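Local structure of freshwater cyanophage protein (Microcystis phage Mic1, 6L2W) at residues B[45-48]-B[49-53]; B[95-98]-B[99-103]; B[52-55]-B[56-59]. The protein is of unknown function but adopts a novel fold and may be a structural protein of the freshwater cyanophage Mic1. One frame throughout, in Å; residues are numbered along the deposited sequence.

Interaction 1: B[45-48]-B[49-53]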
loop_
_atom_site.group_PDB
_atom_site.type_symbol
_atom_site.label_atom_id
_atom_site.label_comp_id
_atom_site.label_asym_id
_atom_site.label_seq_id
_atom_site.Cartn_x
_atom_site.Cartn_y
_atom_site.Cartn_z
ATOM N N LEU B 45 10.192 -0.467 -12.639
ATOM C CA LEU B 45 11.274 -1.165 -13.313
ATOM C C LEU B 45 10.662 -2.276 -14.158
ATOM O O LEU B 45 9.813 -3.010 -13.651
ATOM C CB LEU B 45 12.227 -1.762 -12.272
ATOM C CG LEU B 45 13.267 -2.748 -12.809
ATOM C CD1 LEU B 45 14.339 -2.031 -13.627
ATOM C CD2 LEU B 45 13.898 -3.539 -11.670
ATOM N N GLU B 46 11.106 -2.380 -15.417
ATOM C CA GLU B 46 10.678 -3.450 -16.323
ATOM C C GLU B 46 11.161 -4.772 -15.740
ATOM O O GLU B 46 12.318 -4.889 -15.396
ATOM C CB GLU B 46 11.262 -3.250 -17.728
ATOM C CG GLU B 46 11.264 -4.518 -18.586
ATOM C CD GLU B 46 11.667 -4.386 -20.054
ATOM O OE1 GLU B 46 11.882 -3.239 -20.540
ATOM O OE2 GLU B 46 11.761 -5.446 -20.723
ATOM N N LEU B 47 10.284 -5.746 -15.616
ATOM C CA LEU B 47 10.693 -6.982 -14.982
ATOM C C LEU B 47 11.066 -7.973 -16.078
ATOM O O LEU B 47 10.241 -8.269 -16.935
ATOM C CB LEU B 47 9.560 -7.527 -14.111
ATOM C CG LEU B 47 9.911 -8.771 -13.294
ATOM C CD1 LEU B 47 10.719 -8.401 -12.068
ATOM C CD2 LEU B 47 8.653 -9.519 -12.896
ATOM N N THR B 48 12.296 -8.468 -16.011
ATOM C CA THR B 48 12.842 -9.354 -17.042
ATOM C C THR B 48 13.192 -10.702 -16.421
ATOM O O THR B 48 13.228 -10.852 -15.201
ATOM C CB THR B 48 14.073 -8.747 -17.730
ATOM O OG1 THR B 48 15.115 -8.477 -16.784
ATOM C CG2 THR B 48 13.727 -7.470 -18.459
ATOM N N ALA B 49 13.471 -11.659 -17.290
ATOM C CA ALA B 49 13.796 -13.005 -16.865
ATOM C C ALA B 49 15.123 -13.005 -16.105
ATOM O O ALA B 49 15.328 -13.877 -15.274
ATOM C CB ALA B 49 13.859 -13.928 -18.053
ATOM N N GLU B 50 15.981 -12.015 -16.375
ATOM C CA GLU B 50 17.306 -11.941 -15.748
ATOM C C GLU B 50 17.235 -11.161 -14.422
ATOM O O GLU B 50 17.819 -11.613 -13.416
ATOM C CB GLU B 50 18.363 -11.372 -16.710
ATOM C CG GLU B 50 17.954 -10.127 -17.487
ATOM C CD GLU B 50 17.462 -10.361 -18.913
ATOM O OE1 GLU B 50 16.988 -11.480 -19.211
ATOM O OE2 GLU B 50 17.540 -9.415 -19.729
ATOM N N ASN B 51 16.529 -10.026 -14.382
ATOM C CA ASN B 51 16.594 -9.145 -13.199
ATOM C C ASN B 51 15.646 -9.637 -12.086
ATOM O O ASN B 51 15.723 -9.135 -10.983
ATOM C CB ASN B 51 16.329 -7.680 -13.561
ATOM C CG ASN B 51 14.882 -7.390 -13.895
ATOM O OD1 ASN B 51 14.035 -8.277 -13.815
ATOM N ND2 ASN B 51 14.588 -6.162 -14.290
ATOM N N LEU B 52 14.769 -10.600 -12.362
ATOM C CA LEU B 52 13.766 -11.083 -11.388
ATOM C C LEU B 52 14.465 -11.489 -10.094
ATOM O O LEU B 52 14.140 -11.022 -8.988
ATOM C CB LEU B 52 13.013 -12.270 -12.000
ATOM C CG LEU B 52 11.892 -12.904 -11.172
ATOM C CD1 LEU B 52 12.425 -13.723 -10.000
ATOM C CD2 LEU B 52 10.892 -11.867 -10.691
ATOM N N GLU B 53 15.423 -12.371 -10.270
ATOM C CA GLU B 53 16.249 -12.863 -9.199
ATOM C C GLU B 53 16.817 -11.687 -8.392
ATOM O O GLU B 53 16.758 -11.686 -7.170
ATOM C CB GLU B 53 17.379 -13.711 -9.789
ATOM C CG GLU B 53 17.944 -14.734 -8.824
ATOM C CD GLU B 53 18.344 -16.042 -9.487
ATOM O OE1 GLU B 53 17.433 -16.836 -9.827
ATOM O OE2 GLU B 53 19.566 -16.263 -9.667
#
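Thr48 and Asn51 form a capping box where the chain leaves strand 45-46 and turns into helix 51-61, a local contact at the surface of the fold. Thr48 is the N-cap. Its OG1 accepts from the backbone N of Asn51 at 3.2 Å, and in return the Thr48 backbone N donates to Asn51 OD1 at 2.8 Å. The second bond is nearly straight at the hydrogen (164°), yet the donor stands above the plane of the Asn51 carbonyl, 41° out of it. Thr48 OG1 and Asn51 CG (chi1 73°) each stand between the backbone N and the carbonyl carbon of their own residue, which sets OG1 within reach of Asn51 N and the amide within reach of Thr48 N; the two side chains cross at about a right angle. The amide of Asn51 reaches further, its ND2 donating to Glu46 O at 2.8 Å. Here the acceptor lies in the amide plane of Asn51 and the donor in the carbonyl plane of Glu46. The Leu45 and Asn51 side chains come towards each other from opposite directions, CD2 of the leucine stopping 3.8 Å from ND2. A weak backbone bond from Leu52 N to Thr48 O, 3.2 Å long, closes the first turn. Beside the polar box, Leu47 CD1 meets Leu52 CD2 at 3.7 Å, the N'-to-N4 hydrophobic staple that accompanies the capping box. This pair also leans on helix 96-115, Leu47 against Lys98 and Leu52 against Ile102, while backbone bonds from Leu45 to Val4 and from Leu47 to Met2 tie the incoming chain to strand 2-12. With OD1 and ND2 both engaged, one amide grips the backbone at two points, Thr48 N and Glu46 O, which fixes its flip and couples strand 45-46 to the first turn of the helix.

Interaction 2: B[95-98]-B[99-103]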
loop_
_atom_site.group_PDB
_atom_site.type_symbol
_atom_site.label_atom_id
_atom_site.label_comp_id
_atom_site.label_asym_id
_atom_site.label_seq_id
_atom_site.Cartn_x
_atom_site.Cartn_y
_atom_site.Cartn_z
ATOM N N LEU B 95 -1.340 -12.368 -13.869
ATOM C CA LEU B 95 -0.090 -12.291 -13.092
ATOM C C LEU B 95 0.073 -13.488 -12.147
ATOM O O LEU B 95 1.075 -13.578 -11.449
ATOM C CB LEU B 95 -0.101 -10.982 -12.298
ATOM C CG LEU B 95 -0.185 -9.717 -13.146
ATOM C CD1 LEU B 95 -0.304 -8.477 -12.283
ATOM C CD2 LEU B 95 1.023 -9.620 -14.054
ATOM N N GLU B 96 -0.887 -14.397 -12.098
ATOM C CA GLU B 96 -0.830 -15.499 -11.142
ATOM C C GLU B 96 0.523 -16.225 -11.246
ATOM O O GLU B 96 1.085 -16.623 -10.216
ATOM C CB GLU B 96 -2.003 -16.469 -11.351
ATOM C CG GLU B 96 -3.281 -16.051 -10.632
ATOM C CD GLU B 96 -4.522 -15.816 -11.487
ATOM O OE1 GLU B 96 -4.905 -14.631 -11.685
ATOM O OE2 GLU B 96 -5.122 -16.818 -11.935
ATOM N N VAL B 97 1.025 -16.407 -12.474
ATOM C CA VAL B 97 2.267 -17.179 -12.720
ATOM C C VAL B 97 3.461 -16.379 -12.176
ATOM O O VAL B 97 4.268 -16.946 -11.466
ATOM C CB VAL B 97 2.435 -17.564 -14.211
ATOM C CG1 VAL B 97 3.835 -18.081 -14.539
ATOM C CG2 VAL B 97 1.392 -18.593 -14.635
ATOM N N LYS B 98 3.564 -15.080 -12.475
ATOM C CA LYS B 98 4.676 -14.288 -11.949
ATOM C C LYS B 98 4.587 -14.164 -10.431
ATOM O O LYS B 98 5.623 -14.080 -9.781
ATOM C CB LYS B 98 4.784 -12.888 -12.556
ATOM C CG LYS B 98 5.679 -12.809 -13.785
ATOM C CD LYS B 98 7.155 -13.122 -13.535
ATOM C CE LYS B 98 7.892 -13.516 -14.801
ATOM N NZ LYS B 98 9.253 -12.924 -14.846
ATOM N N ILE B 99 3.377 -14.148 -9.879
ATOM C CA ILE B 99 3.221 -14.010 -8.438
ATOM C C ILE B 99 3.753 -15.277 -7.773
ATOM O O ILE B 99 4.478 -15.178 -6.797
ATOM C CB ILE B 99 1.761 -13.694 -8.057
ATOM C CG1 ILE B 99 1.406 -12.260 -8.450
ATOM C CG2 ILE B 99 1.493 -13.934 -6.578
ATOM C CD1 ILE B 99 -0.078 -12.004 -8.553
ATOM N N ARG B 100 3.389 -16.433 -8.334
ATOM C CA ARG B 100 3.865 -17.735 -7.896
ATOM C C ARG B 100 5.399 -17.759 -7.924
ATOM O O ARG B 100 6.049 -18.152 -6.941
ATOM C CB ARG B 100 3.256 -18.832 -8.775
ATOM C CG ARG B 100 3.520 -20.250 -8.280
ATOM C CD ARG B 100 2.465 -21.288 -8.664
ATOM N NE ARG B 100 2.508 -21.767 -10.046
ATOM C CZ ARG B 100 1.562 -21.548 -10.968
ATOM N NH1 ARG B 100 0.539 -20.744 -10.714
ATOM N NH2 ARG B 100 1.645 -22.142 -12.149
ATOM N N GLU B 101 5.987 -17.314 -9.020
ATOM C CA GLU B 101 7.437 -17.330 -9.141
ATOM C C GLU B 101 8.070 -16.473 -8.035
ATOM O O GLU B 101 9.069 -16.882 -7.422
ATOM C CB GLU B 101 7.882 -16.801 -10.500
ATOM C CG GLU B 101 7.623 -17.782 -11.625
ATOM C CD GLU B 101 8.077 -17.334 -13.010
ATOM O OE1 GLU B 101 8.938 -16.412 -13.100
ATOM O OE2 GLU B 101 7.575 -17.923 -13.999
ATOM N N ILE B 102 7.493 -15.290 -7.796
ATOM C CA ILE B 102 8.073 -14.342 -6.859
ATOM C C ILE B 102 7.985 -14.905 -5.443
ATOM O O ILE B 102 8.948 -14.818 -4.700
ATOM C CB ILE B 102 7.427 -12.953 -6.985
ATOM C CG1 ILE B 102 7.845 -12.334 -8.318
ATOM C CG2 ILE B 102 7.772 -12.060 -5.787
ATOM C CD1 ILE B 102 7.229 -10.984 -8.603
ATOM N N ASN B 103 6.838 -15.476 -5.117
ATOM C CA ASN B 103 6.602 -16.080 -3.823
ATOM C C ASN B 103 7.551 -17.262 -3.581
ATOM O O ASN B 103 8.072 -17.397 -2.468
ATOM C CB ASN B 103 5.144 -16.516 -3.688
ATOM C CG ASN B 103 4.256 -15.412 -3.150
ATOM O OD1 ASN B 103 4.730 -14.532 -2.433
ATOM N ND2 ASN B 103 2.962 -15.486 -3.425
#
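Leu95 leads into helix 96-115 and residues 96-103 form its first turns, joined by four successive i to i+4 backbone bonds, of which Ile99 N to Leu95 O is the shortest at 2.8 Å. Among the side chains, Lys98 and Glu101 meet one turn apart. The lysine bends at chi2 and chi4 and brings CE to 3.5 Å from Glu101 OE1, whereas NZ stays 3.9 Å from the same oxygen, a long salt bridge. The other carboxylate oxygen, OE2, lies 3.8 Å from Val97 CG1, so the two oxygens of Glu101 face different neighbours, OE1 the lysine and OE2 the valine. This charged flank belongs to an amphipathic helix lying against the antiparallel sheet: on the inward side Leu95 and Ile99 rest on Leu87 of strand 83-89, and Ile99 and Ile102 reach Trp76. Ile99 turns CG1 away from its own carbonyl carbon (chi1 -72°), which lays CD1 back toward the preceding turn, 3.9 Å from Leu95 CB. Ile102 repeats this torsion, and its CG1 comes to 3.2 Å from Lys98 O.

Interaction 3: B[52-55]-B[56-59]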
loop_
_atom_site.group_PDB
_atom_site.type_symbol
_atom_site.label_atom_id
_atom_site.label_comp_id
_atom_site.label_asym_id
_atom_site.label_seq_id
_atom_site.Cartn_x
_atom_site.Cartn_y
_atom_site.Cartn_z
ATOM N N LEU B 52 14.769 -10.600 -12.362
ATOM C CA LEU B 52 13.766 -11.083 -11.388
ATOM C C LEU B 52 14.465 -11.489 -10.094
ATOM O O LEU B 52 14.140 -11.022 -8.988
ATOM C CB LEU B 52 13.013 -12.270 -12.000
ATOM C CG LEU B 52 11.892 -12.904 -11.172
ATOM C CD1 LEU B 52 12.425 -13.723 -10.000
ATOM C CD2 LEU B 52 10.892 -11.867 -10.691
ATOM N N GLU B 53 15.423 -12.371 -10.270
ATOM C CA GLU B 53 16.249 -12.863 -9.199
ATOM C C GLU B 53 16.817 -11.687 -8.392
ATOM O O GLU B 53 16.758 -11.686 -7.170
ATOM C CB GLU B 53 17.379 -13.711 -9.789
ATOM C CG GLU B 53 17.944 -14.734 -8.824
ATOM C CD GLU B 53 18.344 -16.042 -9.487
ATOM O OE1 GLU B 53 17.433 -16.836 -9.827
ATOM O OE2 GLU B 53 19.566 -16.263 -9.667
ATOM N N ASN B 54 17.359 -10.688 -9.071
ATOM C CA ASN B 54 18.057 -9.607 -8.379
ATOM C C ASN B 54 17.059 -8.766 -7.572
ATOM O O ASN B 54 17.369 -8.286 -6.509
ATOM C CB ASN B 54 18.848 -8.725 -9.351
ATOM C CG ASN B 54 20.004 -9.456 -10.008
ATOM O OD1 ASN B 54 20.247 -9.288 -11.206
ATOM N ND2 ASN B 54 20.714 -10.274 -9.241
ATOM N N VAL B 55 15.881 -8.550 -8.128
ATOM C CA VAL B 55 14.843 -7.799 -7.458
ATOM C C VAL B 55 14.417 -8.581 -6.206
ATOM O O VAL B 55 14.302 -8.008 -5.123
ATOM C CB VAL B 55 13.674 -7.515 -8.421
ATOM C CG1 VAL B 55 12.360 -7.317 -7.688
ATOM C CG2 VAL B 55 13.978 -6.328 -9.330
ATOM N N CYS B 56 14.229 -9.893 -6.332
ATOM C CA CYS B 56 13.749 -10.661 -5.180
ATOM C C CYS B 56 14.788 -10.689 -4.063
ATOM O O CYS B 56 14.434 -10.730 -2.879
ATOM C CB CYS B 56 13.402 -12.091 -5.553
ATOM S SG CYS B 56 11.866 -12.187 -6.500
ATOM N N GLU B 57 16.045 -10.671 -4.453
ATOM C CA GLU B 57 17.155 -10.775 -3.504
ATOM C C GLU B 57 17.249 -9.472 -2.698
ATOM O O GLU B 57 17.509 -9.467 -1.475
ATOM C CB GLU B 57 18.461 -11.068 -4.250
ATOM C CG GLU B 57 18.590 -12.522 -4.690
ATOM C CD GLU B 57 19.942 -12.943 -5.263
ATOM O OE1 GLU B 57 20.297 -12.476 -6.375
ATOM O OE2 GLU B 57 20.633 -13.756 -4.603
ATOM N N TYR B 58 17.046 -8.358 -3.382
ATOM C CA TYR B 58 17.173 -7.103 -2.695
ATOM C C TYR B 58 15.971 -6.930 -1.746
ATOM O O TYR B 58 16.142 -6.483 -0.612
ATOM C CB TYR B 58 17.364 -5.973 -3.706
ATOM C CG TYR B 58 17.530 -4.637 -3.041
ATOM C CD1 TYR B 58 18.685 -4.316 -2.351
ATOM C CD2 TYR B 58 16.495 -3.720 -3.036
ATOM C CE1 TYR B 58 18.822 -3.097 -1.701
ATOM C CE2 TYR B 58 16.617 -2.497 -2.399
ATOM C CZ TYR B 58 17.780 -2.184 -1.724
ATOM O OH TYR B 58 17.882 -0.965 -1.106
ATOM N N CYS B 59 14.779 -7.326 -2.196
ATOM C CA CYS B 59 13.568 -7.230 -1.364
ATOM C C CYS B 59 13.702 -8.095 -0.102
ATOM O O CYS B 59 13.298 -7.669 0.991
ATOM C CB CYS B 59 12.325 -7.632 -2.158
ATOM S SG CYS B 59 11.850 -6.396 -3.399
#
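Residues 52-59 make up most of helix 51-61, and four i to i+4 backbone bonds join 52-55 to 56-59. The Cys56 N to Leu52 O bond measures 2.9 Å. Cys59 N to Val55 O is of similar length, whereas Glu57 N to Glu53 O is more bent, with 143° at the hydrogen. On the inward side the two cysteines sit one behind the other along the helix. Cys56 holds SG anti to its carbonyl carbon (chi1 -73°), which carries the sulfur back toward the preceding turn, where Leu52 CD1 lies 3.9 Å from it. Cys59 adopts the same torsion, and its SG approaches Val55 CG1 more loosely at 4.4 Å. Both cysteines are buried, and these contacts are apolar packing. The polar side is built differently. Glu57, extended beyond CG, brings OE1 to 3.6 Å from Asn54 ND2, with amide and carboxylate planes only 17° apart although the side chains run obliquely to one another. Glu53 lies alongside Glu57 and points the same way, its CG 4.1 Å from Glu57 OE1. The two carboxylates are turned almost perpendicular, and Glu53 OE2 stays 5.1 Å from Glu57 OE1, so any repulsion between them is probably modest. The Tyr58 ring leads away from the preceding turn to touch Leu6 of strand 2-12 and make a cation-pi contact with Lys28. Val55 packs on Val4 of the same strand, and Cys56 on Lys105 and Leu109 of helix 96-115. Apolar residues facing sheet and neighbouring helix, with Glu53 and Asn54 exposed and Glu57 at the border, where it touches Leu109, are the pattern of an amphipathic helix packed on an antiparallel sheet, here within the novel fold of this phage protein.

From the N terminus, strand 2-12 comes first and later receives strand 45-46 as a neighbour. Interaction 1 then turns the chain from that strand into helix 51-61, and interaction 3 continues directly along the same helix, sharing Leu52 and Glu53 with interaction 1; Leu45 CD2 packs on Val55 CG2 at 3.6 Å between them. Interaction 2 follows in series, after strands 75-77 and 83-89, at the start of helix 96-115. All three are local, so none closes a long loop and none crosses another. The two helices meet where Ile102 touches Leu52 and Cys56, and Lys98 touches Leu47, joining the cap and both helices.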